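Local coordinates for protein fatty acid synthase 1, isoform A (Drosophila melanogaster, PDB 6FN6) that probably makes long-chain saturated fatty acids from acetyl-CoA and malonyl-CoA with NADPH, this piece being the dehydratase, enoylreductase and ketoreductase modifying region, at residues G645-M656 with M672-M682; L866-V876 with H888-V896. All coordinates share one frame; numbering follows the deposited sequence.

Contact 1: G645-M656 with M672-M682; sequences GRDTQGRRVMAM and MMWQIPEKWTM
Met654 and Trp674 form the hydrogen-bonded pair in an antiparallel pairing of strands 652-656 and 673-675, within the beta sheet of what is probably the enoylreductase domain. Met654 N lies 2.9 Å from Trp674 O, and Trp674 N returns an equivalent bond to Met654 O. The face carrying these two side chains is the densely packed one. Met654 CG is wedged between its own backbone N and carbonyl carbon (chi1 39°), and a further bend about CG-SD brings CE to 3.6 Å from Trp674 CE3. Met654 SD meets the Trp680 ring at its edge, 4.0 Å from Trp680 CZ3, a Met-aromatic contact, while Ile676 CG1 packs on Met654 CG. Helices 689-702 and 844-860 also pack against this face, and Val851 O accepts from Trp674 NE1. The face of Val653, Ala655, Met673 and Gln675 is the one nearer solvent: Met673 CG lies 3.6 Å from Ala655 CB, and the exposed Gln675 stands beside Arg651 with amide and guanidinium planes 89° apart and no bond between them. Arg651 instead makes a salt bridge to Asp647, reaching OD2 from above the carboxylate plane. Farther along, Arg652 bends at chi3 (63°) so that NH2 donates to Pro677 O at 2.8 Å and Trp680 O at 3.0 Å, clasping the type II turn between them. A leucine in its place would probably leave both carbonyls without this donor and the turn less firmly tied to the strand. Arg646, paired with Glu900 through NH1, has Met682 CE centred over one guanidinium face, 4.0 Å above the plane.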
# COMPACT_ATOMS: atom_id res chain seq x y z
N GLY A 645 -39.13 -16.53 1.29
CA GLY A 645 -39.98 -17.68 1.03
C GLY A 645 -40.77 -18.15 2.23
O GLY A 645 -41.09 -17.36 3.12
N ARG A 646 -41.07 -19.44 2.26
CA ARG A 646 -41.86 -20.02 3.34
C ARG A 646 -41.10 -21.09 4.11
O ARG A 646 -40.29 -21.83 3.55
CB ARG A 646 -43.16 -20.60 2.78
CG ARG A 646 -44.13 -19.54 2.29
CD ARG A 646 -45.48 -20.13 1.92
NE ARG A 646 -46.38 -19.11 1.41
CZ ARG A 646 -47.08 -18.26 2.17
NH1 ARG A 646 -47.88 -17.37 1.61
NH2 ARG A 646 -46.98 -18.31 3.49
N ASP A 647 -41.39 -21.17 5.40
CA ASP A 647 -40.75 -22.13 6.29
C ASP A 647 -41.33 -23.52 6.06
O ASP A 647 -42.31 -23.68 5.33
CB ASP A 647 -40.95 -21.69 7.75
CG ASP A 647 -40.16 -22.53 8.73
OD1 ASP A 647 -38.96 -22.26 8.91
OD2 ASP A 647 -40.75 -23.46 9.33
N THR A 648 -40.73 -24.53 6.67
CA THR A 648 -41.29 -25.88 6.68
C THR A 648 -42.73 -25.87 7.20
O THR A 648 -43.53 -26.74 6.85
CB THR A 648 -40.44 -26.84 7.55
OG1 THR A 648 -39.14 -27.00 6.96
CG2 THR A 648 -41.10 -28.21 7.67
N GLN A 649 -43.04 -24.89 8.03
CA GLN A 649 -44.36 -24.78 8.64
C GLN A 649 -45.14 -23.60 8.04
O GLN A 649 -46.05 -23.06 8.67
CB GLN A 649 -44.23 -24.63 10.16
CG GLN A 649 -45.50 -24.98 10.92
CD GLN A 649 -45.33 -24.86 12.43
OE1 GLN A 649 -45.78 -25.72 13.18
NE2 GLN A 649 -44.69 -23.78 12.87
N GLY A 650 -44.76 -23.22 6.82
CA GLY A 650 -45.50 -22.23 6.05
C GLY A 650 -45.37 -20.80 6.55
O GLY A 650 -46.12 -19.92 6.13
N ARG A 651 -44.43 -20.57 7.46
CA ARG A 651 -44.16 -19.23 7.97
C ARG A 651 -43.48 -18.35 6.92
O ARG A 651 -42.65 -18.84 6.15
CB ARG A 651 -43.31 -19.32 9.24
CG ARG A 651 -44.08 -19.86 10.44
CD ARG A 651 -43.17 -20.05 11.63
NE ARG A 651 -42.28 -21.19 11.43
CZ ARG A 651 -41.25 -21.49 12.21
NH1 ARG A 651 -40.96 -20.74 13.27
NH2 ARG A 651 -40.50 -22.55 11.94
N ARG A 652 -43.80 -17.07 6.92
CA ARG A 652 -43.17 -16.12 6.00
C ARG A 652 -41.78 -15.74 6.50
O ARG A 652 -41.64 -15.16 7.58
CB ARG A 652 -44.05 -14.87 5.82
CG ARG A 652 -45.11 -15.02 4.74
CD ARG A 652 -46.23 -13.99 4.84
NE ARG A 652 -45.76 -12.62 4.66
CZ ARG A 652 -45.60 -11.72 5.64
NH1 ARG A 652 -45.87 -12.04 6.90
NH2 ARG A 652 -45.17 -10.50 5.35
N VAL A 653 -40.76 -16.08 5.72
CA VAL A 653 -39.38 -15.96 6.17
C VAL A 653 -38.49 -15.37 5.08
O VAL A 653 -38.72 -15.57 3.89
CB VAL A 653 -38.83 -17.33 6.62
CG1 VAL A 653 -37.39 -17.22 7.11
CG2 VAL A 653 -39.72 -17.93 7.70
N MET A 654 -37.46 -14.65 5.51
CA MET A 654 -36.39 -14.18 4.64
C MET A 654 -35.07 -14.68 5.22
O MET A 654 -34.92 -14.72 6.44
CB MET A 654 -36.39 -12.66 4.52
CG MET A 654 -36.70 -11.95 5.82
SD MET A 654 -36.54 -10.16 5.72
CE MET A 654 -34.80 -9.97 6.07
N ALA A 655 -34.14 -15.07 4.36
CA ALA A 655 -32.91 -15.70 4.83
C ALA A 655 -31.68 -15.28 4.05
O ALA A 655 -31.77 -14.67 2.99
CB ALA A 655 -33.06 -17.21 4.77
N MET A 656 -30.52 -15.66 4.59
CA MET A 656 -29.24 -15.41 3.96
C MET A 656 -28.42 -16.70 4.01
O MET A 656 -28.34 -17.35 5.05
CB MET A 656 -28.49 -14.27 4.65
CG MET A 656 -27.14 -13.94 4.04
SD MET A 656 -26.33 -12.53 4.82
CE MET A 656 -26.20 -13.10 6.51
N MET A 672 -29.26 -17.51 10.71
CA MET A 672 -29.33 -16.47 9.69
C MET A 672 -30.70 -16.46 9.00
O MET A 672 -30.79 -16.64 7.79
CB MET A 672 -28.21 -16.65 8.67
CG MET A 672 -26.85 -16.17 9.18
SD MET A 672 -25.44 -16.81 8.25
CE MET A 672 -25.39 -18.51 8.81
N MET A 673 -31.75 -16.23 9.78
CA MET A 673 -33.10 -16.07 9.25
C MET A 673 -33.89 -15.04 10.04
O MET A 673 -33.76 -14.92 11.25
CB MET A 673 -33.87 -17.39 9.23
CG MET A 673 -33.43 -18.37 8.16
SD MET A 673 -34.65 -19.67 7.86
CE MET A 673 -34.49 -20.71 9.30
N TRP A 674 -34.72 -14.29 9.32
CA TRP A 674 -35.63 -13.32 9.93
C TRP A 674 -37.05 -13.68 9.51
O TRP A 674 -37.27 -14.09 8.37
CB TRP A 674 -35.30 -11.90 9.50
CG TRP A 674 -33.87 -11.49 9.70
CD1 TRP A 674 -33.36 -10.77 10.74
CD2 TRP A 674 -32.77 -11.76 8.82
NE1 TRP A 674 -32.01 -10.58 10.57
CE2 TRP A 674 -31.63 -11.18 9.39
CE3 TRP A 674 -32.65 -12.44 7.60
CZ2 TRP A 674 -30.37 -11.26 8.80
CZ3 TRP A 674 -31.40 -12.52 7.01
CH2 TRP A 674 -30.28 -11.93 7.61
N GLN A 675 -38.01 -13.54 10.42
CA GLN A 675 -39.41 -13.73 10.05
C GLN A 675 -39.93 -12.43 9.44
O GLN A 675 -39.86 -11.37 10.07
CB GLN A 675 -40.25 -14.15 11.25
CG GLN A 675 -40.00 -15.58 11.71
CD GLN A 675 -41.22 -16.20 12.37
OE1 GLN A 675 -42.36 -15.79 12.13
NE2 GLN A 675 -40.99 -17.21 13.20
N ILE A 676 -40.45 -12.52 8.22
CA ILE A 676 -40.89 -11.34 7.50
C ILE A 676 -41.95 -10.62 8.32
O ILE A 676 -42.88 -11.25 8.82
CB ILE A 676 -41.42 -11.71 6.10
CG1 ILE A 676 -40.36 -12.49 5.31
CG2 ILE A 676 -41.82 -10.45 5.34
CD1 ILE A 676 -40.85 -13.02 3.97
N PRO A 677 -41.82 -9.29 8.46
CA PRO A 677 -42.84 -8.50 9.15
C PRO A 677 -44.07 -8.26 8.29
O PRO A 677 -44.05 -8.55 7.09
CB PRO A 677 -42.13 -7.19 9.46
CG PRO A 677 -41.14 -7.05 8.36
CD PRO A 677 -40.69 -8.44 8.02
N GLU A 678 -45.14 -7.75 8.89
CA GLU A 678 -46.35 -7.41 8.16
C GLU A 678 -46.07 -6.13 7.35
O GLU A 678 -45.15 -5.39 7.67
CB GLU A 678 -47.53 -7.21 9.10
CG GLU A 678 -48.89 -7.20 8.41
CD GLU A 678 -50.03 -6.94 9.38
OE1 GLU A 678 -51.20 -6.95 8.93
OE2 GLU A 678 -49.76 -6.71 10.57
N LYS A 679 -46.87 -5.91 6.31
CA LYS A 679 -46.69 -4.76 5.42
C LYS A 679 -45.38 -4.85 4.64
O LYS A 679 -44.91 -3.86 4.08
CB LYS A 679 -46.74 -3.44 6.20
CG LYS A 679 -48.08 -3.12 6.84
CD LYS A 679 -49.14 -2.81 5.78
CE LYS A 679 -50.51 -2.59 6.39
NZ LYS A 679 -51.05 -3.81 7.05
N TRP A 680 -44.79 -6.04 4.61
CA TRP A 680 -43.68 -6.34 3.72
C TRP A 680 -44.09 -7.46 2.78
O TRP A 680 -44.50 -8.53 3.22
CB TRP A 680 -42.43 -6.75 4.49
CG TRP A 680 -41.58 -5.62 4.98
CD1 TRP A 680 -41.95 -4.31 5.11
CD2 TRP A 680 -40.21 -5.69 5.40
NE1 TRP A 680 -40.89 -3.57 5.59
CE2 TRP A 680 -39.82 -4.40 5.78
CE3 TRP A 680 -39.28 -6.73 5.50
CZ2 TRP A 680 -38.54 -4.11 6.26
CZ3 TRP A 680 -38.01 -6.45 5.97
CH2 TRP A 680 -37.65 -5.15 6.34
N THR A 681 -43.99 -7.21 1.48
CA THR A 681 -44.21 -8.26 0.49
C THR A 681 -42.95 -9.13 0.49
O THR A 681 -41.87 -8.65 0.84
CB THR A 681 -44.47 -7.70 -0.92
OG1 THR A 681 -43.29 -7.07 -1.43
CG2 THR A 681 -45.61 -6.68 -0.89
N MET A 682 -43.09 -10.40 0.14
CA MET A 682 -41.93 -11.26 -0.01
C MET A 682 -40.94 -10.61 -0.97
O MET A 682 -39.73 -10.67 -0.77
CB MET A 682 -42.33 -12.65 -0.51
CG MET A 682 -42.90 -13.56 0.56
SD MET A 682 -43.31 -15.18 -0.11
CE MET A 682 -43.81 -16.04 1.38

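Contact 2: L866-V876 with H888-V896; sequences LPTSVFNDQQV and HIGKVVIKV
Phe871 CE1 leans on Val892 CG1 at 3.9 Å, a diagonal contact between the Phe871-Ile894 and Ser869-Val892 pairs, which share one face of the sheet. The ring gets there because Phe871 CG lies beside its backbone N and anti to the carbonyl carbon (chi1 -62°), while Val892 turns CG1 anti to its own N (chi1 -179°). Val893 O approaches the same ring at its edge. Further on, the extended Ile894 side chain meets Val876 at about a right angle and sets Ile894 CD1 against both methyls, 3.9 Å from Val876 CG1 and 4.0 Å from Val876 CG2. The two strands run parallel, and with helix 876-885 between them they make a beta-alpha-beta crossover in what is probably the enoylreductase domain; Ala879 and Phe882 of that helix touch Phe871 and Ser869 respectively. Five backbone bonds link the strands, beginning with Lys891 N to Pro867 O at 3.0 Å. The other face carries Thr868, Val870 and Val893 together with the long Lys891 and Lys895. Thr868 CG2, anti to its carbonyl carbon, lies 4.1 Å from Val893 CG2, and Thr868 OG1 bonds to Glu683 outside the pair. Val870 CG1 meets Lys895 CB at 3.7 Å, the two side chains crossing roughly at right angles. Lys891 bends at chi2 and chi3, and its NZ makes a long, weak ion pair with Glu642. Just before strand 891-895, Gly890 adopts a positive phi of 100°, and a beta carbon there would collide with Pro867 O. Pro867 CB rests 3.7 Å from Ile889 O.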
# COMPACT_ATOMS: atom_id res chain seq x y z
N LEU A 866 -35.54 -2.45 -0.60
CA LEU A 866 -35.06 -1.69 -1.74
C LEU A 866 -36.05 -1.74 -2.90
O LEU A 866 -36.93 -2.60 -2.93
CB LEU A 866 -33.71 -2.23 -2.21
CG LEU A 866 -32.46 -1.81 -1.43
CD1 LEU A 866 -32.54 -2.24 0.03
CD2 LEU A 866 -31.24 -2.40 -2.09
N PRO A 867 -35.92 -0.79 -3.85
CA PRO A 867 -36.66 -0.93 -5.11
C PRO A 867 -36.32 -2.25 -5.78
O PRO A 867 -35.22 -2.77 -5.59
CB PRO A 867 -36.16 0.26 -5.94
CG PRO A 867 -35.71 1.25 -4.94
CD PRO A 867 -35.15 0.46 -3.80
N THR A 868 -37.26 -2.80 -6.54
CA THR A 868 -37.08 -4.11 -7.15
C THR A 868 -37.28 -4.08 -8.66
O THR A 868 -38.21 -3.45 -9.17
CB THR A 868 -38.05 -5.14 -6.56
OG1 THR A 868 -39.39 -4.66 -6.67
CG2 THR A 868 -37.72 -5.40 -5.10
N SER A 869 -36.41 -4.78 -9.37
CA SER A 869 -36.59 -5.05 -10.79
C SER A 869 -36.81 -6.54 -10.93
O SER A 869 -35.86 -7.32 -10.97
CB SER A 869 -35.38 -4.59 -11.60
OG SER A 869 -35.06 -3.23 -11.32
N VAL A 870 -38.08 -6.94 -10.97
CA VAL A 870 -38.45 -8.34 -10.86
C VAL A 870 -38.47 -9.04 -12.21
O VAL A 870 -38.91 -8.47 -13.21
CB VAL A 870 -39.82 -8.50 -10.16
CG1 VAL A 870 -40.09 -9.96 -9.84
CG2 VAL A 870 -39.87 -7.65 -8.89
N PHE A 871 -37.98 -10.28 -12.23
CA PHE A 871 -38.04 -11.13 -13.41
C PHE A 871 -38.59 -12.50 -13.03
O PHE A 871 -38.29 -13.00 -11.95
CB PHE A 871 -36.64 -11.27 -14.04
CG PHE A 871 -36.06 -9.97 -14.51
CD1 PHE A 871 -35.40 -9.13 -13.63
CD2 PHE A 871 -36.15 -9.59 -15.84
CE1 PHE A 871 -34.86 -7.93 -14.06
CE2 PHE A 871 -35.61 -8.40 -16.28
CZ PHE A 871 -34.96 -7.57 -15.39
N ASN A 872 -39.39 -13.11 -13.90
CA ASN A 872 -39.95 -14.42 -13.60
C ASN A 872 -38.96 -15.53 -13.95
O ASN A 872 -37.87 -15.25 -14.44
CB ASN A 872 -41.28 -14.63 -14.33
CG ASN A 872 -41.15 -14.47 -15.83
OD1 ASN A 872 -40.08 -14.66 -16.41
ND2 ASN A 872 -42.26 -14.11 -16.48
N ASP A 873 -39.34 -16.77 -13.67
CA ASP A 873 -38.42 -17.90 -13.78
C ASP A 873 -37.87 -18.09 -15.20
O ASP A 873 -36.83 -18.71 -15.38
CB ASP A 873 -39.10 -19.20 -13.32
CG ASP A 873 -40.45 -19.42 -13.99
OD1 ASP A 873 -40.98 -18.47 -14.59
OD2 ASP A 873 -40.97 -20.55 -13.89
N GLN A 874 -38.57 -17.54 -16.19
CA GLN A 874 -38.17 -17.70 -17.58
C GLN A 874 -37.20 -16.61 -18.03
O GLN A 874 -36.44 -16.79 -18.98
CB GLN A 874 -39.40 -17.68 -18.49
CG GLN A 874 -40.36 -18.85 -18.27
CD GLN A 874 -39.69 -20.20 -18.48
OE1 GLN A 874 -38.68 -20.30 -19.16
NE2 GLN A 874 -40.26 -21.23 -17.87
N GLN A 875 -37.23 -15.47 -17.34
CA GLN A 875 -36.40 -14.32 -17.72
C GLN A 875 -35.12 -14.22 -16.89
O GLN A 875 -34.69 -13.11 -16.55
CB GLN A 875 -37.21 -13.03 -17.56
CG GLN A 875 -38.50 -13.00 -18.36
CD GLN A 875 -39.49 -11.98 -17.81
OE1 GLN A 875 -39.30 -11.45 -16.71
NE2 GLN A 875 -40.54 -11.70 -18.56
N VAL A 876 -34.51 -15.36 -16.57
CA VAL A 876 -33.30 -15.36 -15.77
C VAL A 876 -32.14 -14.74 -16.55
O VAL A 876 -31.33 -14.00 -15.98
CB VAL A 876 -32.94 -16.78 -15.30
CG1 VAL A 876 -31.65 -16.78 -14.49
CG2 VAL A 876 -34.08 -17.36 -14.48
N HIS A 888 -29.50 -0.37 -13.32
CA HIS A 888 -30.50 -0.75 -12.33
C HIS A 888 -30.28 -0.02 -11.02
O HIS A 888 -29.15 0.24 -10.62
CB HIS A 888 -30.48 -2.26 -12.10
CG HIS A 888 -29.24 -2.74 -11.41
ND1 HIS A 888 -29.18 -2.95 -10.05
CD2 HIS A 888 -28.01 -3.04 -11.88
CE1 HIS A 888 -27.97 -3.36 -9.71
NE2 HIS A 888 -27.24 -3.43 -10.81
N ILE A 889 -31.38 0.26 -10.33
CA ILE A 889 -31.34 0.88 -9.02
C ILE A 889 -32.06 -0.03 -8.03
O ILE A 889 -33.24 -0.32 -8.19
CB ILE A 889 -31.97 2.29 -9.04
CG1 ILE A 889 -31.11 3.23 -9.89
CG2 ILE A 889 -32.14 2.84 -7.61
CD1 ILE A 889 -31.67 4.64 -10.03
N GLY A 890 -31.33 -0.48 -7.02
CA GLY A 890 -31.90 -1.36 -6.02
C GLY A 890 -31.54 -2.81 -6.26
O GLY A 890 -30.48 -3.12 -6.81
N LYS A 891 -32.43 -3.71 -5.85
CA LYS A 891 -32.17 -5.14 -5.93
C LYS A 891 -32.86 -5.79 -7.13
O LYS A 891 -34.02 -5.50 -7.42
CB LYS A 891 -32.61 -5.84 -4.65
CG LYS A 891 -31.97 -7.20 -4.42
CD LYS A 891 -30.45 -7.09 -4.33
CE LYS A 891 -29.88 -7.92 -3.20
NZ LYS A 891 -28.43 -7.66 -3.01
N VAL A 892 -32.13 -6.67 -7.82
CA VAL A 892 -32.69 -7.45 -8.91
C VAL A 892 -33.19 -8.78 -8.35
O VAL A 892 -32.42 -9.54 -7.76
CB VAL A 892 -31.63 -7.68 -10.02
CG1 VAL A 892 -32.22 -8.48 -11.18
CG2 VAL A 892 -31.07 -6.35 -10.50
N VAL A 893 -34.48 -9.06 -8.55
CA VAL A 893 -35.10 -10.24 -7.93
C VAL A 893 -35.77 -11.15 -8.96
O VAL A 893 -36.42 -10.68 -9.90
CB VAL A 893 -36.11 -9.82 -6.86
CG1 VAL A 893 -36.55 -11.03 -6.04
CG2 VAL A 893 -35.53 -8.74 -5.95
N ILE A 894 -35.61 -12.46 -8.77
CA ILE A 894 -36.28 -13.45 -9.61
C ILE A 894 -37.50 -14.00 -8.89
O ILE A 894 -37.40 -14.52 -7.78
CB ILE A 894 -35.33 -14.57 -10.02
CG1 ILE A 894 -34.30 -14.04 -11.02
CG2 ILE A 894 -36.11 -15.74 -10.65
CD1 ILE A 894 -33.18 -15.01 -11.34
N LYS A 895 -38.65 -13.90 -9.54
CA LYS A 895 -39.91 -14.38 -8.99
C LYS A 895 -40.10 -15.86 -9.30
O LYS A 895 -40.64 -16.22 -10.34
CB LYS A 895 -41.07 -13.56 -9.57
CG LYS A 895 -42.46 -13.99 -9.12
CD LYS A 895 -43.50 -13.67 -10.19
CE LYS A 895 -43.65 -12.17 -10.40
NZ LYS A 895 -44.62 -11.86 -11.48
N VAL A 896 -39.66 -16.71 -8.38
CA VAL A 896 -39.80 -18.15 -8.54
C VAL A 896 -41.26 -18.54 -8.35
O VAL A 896 -41.81 -19.33 -9.12
CB VAL A 896 -38.89 -18.91 -7.57
CG1 VAL A 896 -38.96 -20.40 -7.82
CG2 VAL A 896 -37.45 -18.42 -7.68

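How the contacts relate
Of the strands in the shared mixed sheet, 601-611 comes first along the chain and later pairs with 642-646, 665-669 and 891-895. The chain turns from 642-646 into 652-656, and contact 1 closes the following loop of 15 residues, which includes strand 665-669. It then passes through helix 689-702, the six strands of the separate parallel sheet between 710 and 833, and helix 844-860. Only afterwards does contact 2 close its shorter, mostly helical connection. The contacts therefore stand in series, neither nesting nor crossing. The centres of contact 1 and contact 2 are about 18 Å apart, and the nearest atoms of contact 1 and contact 2 about 6 Å, without touching; strand 601-611 joins the two regions within one mixed sheet.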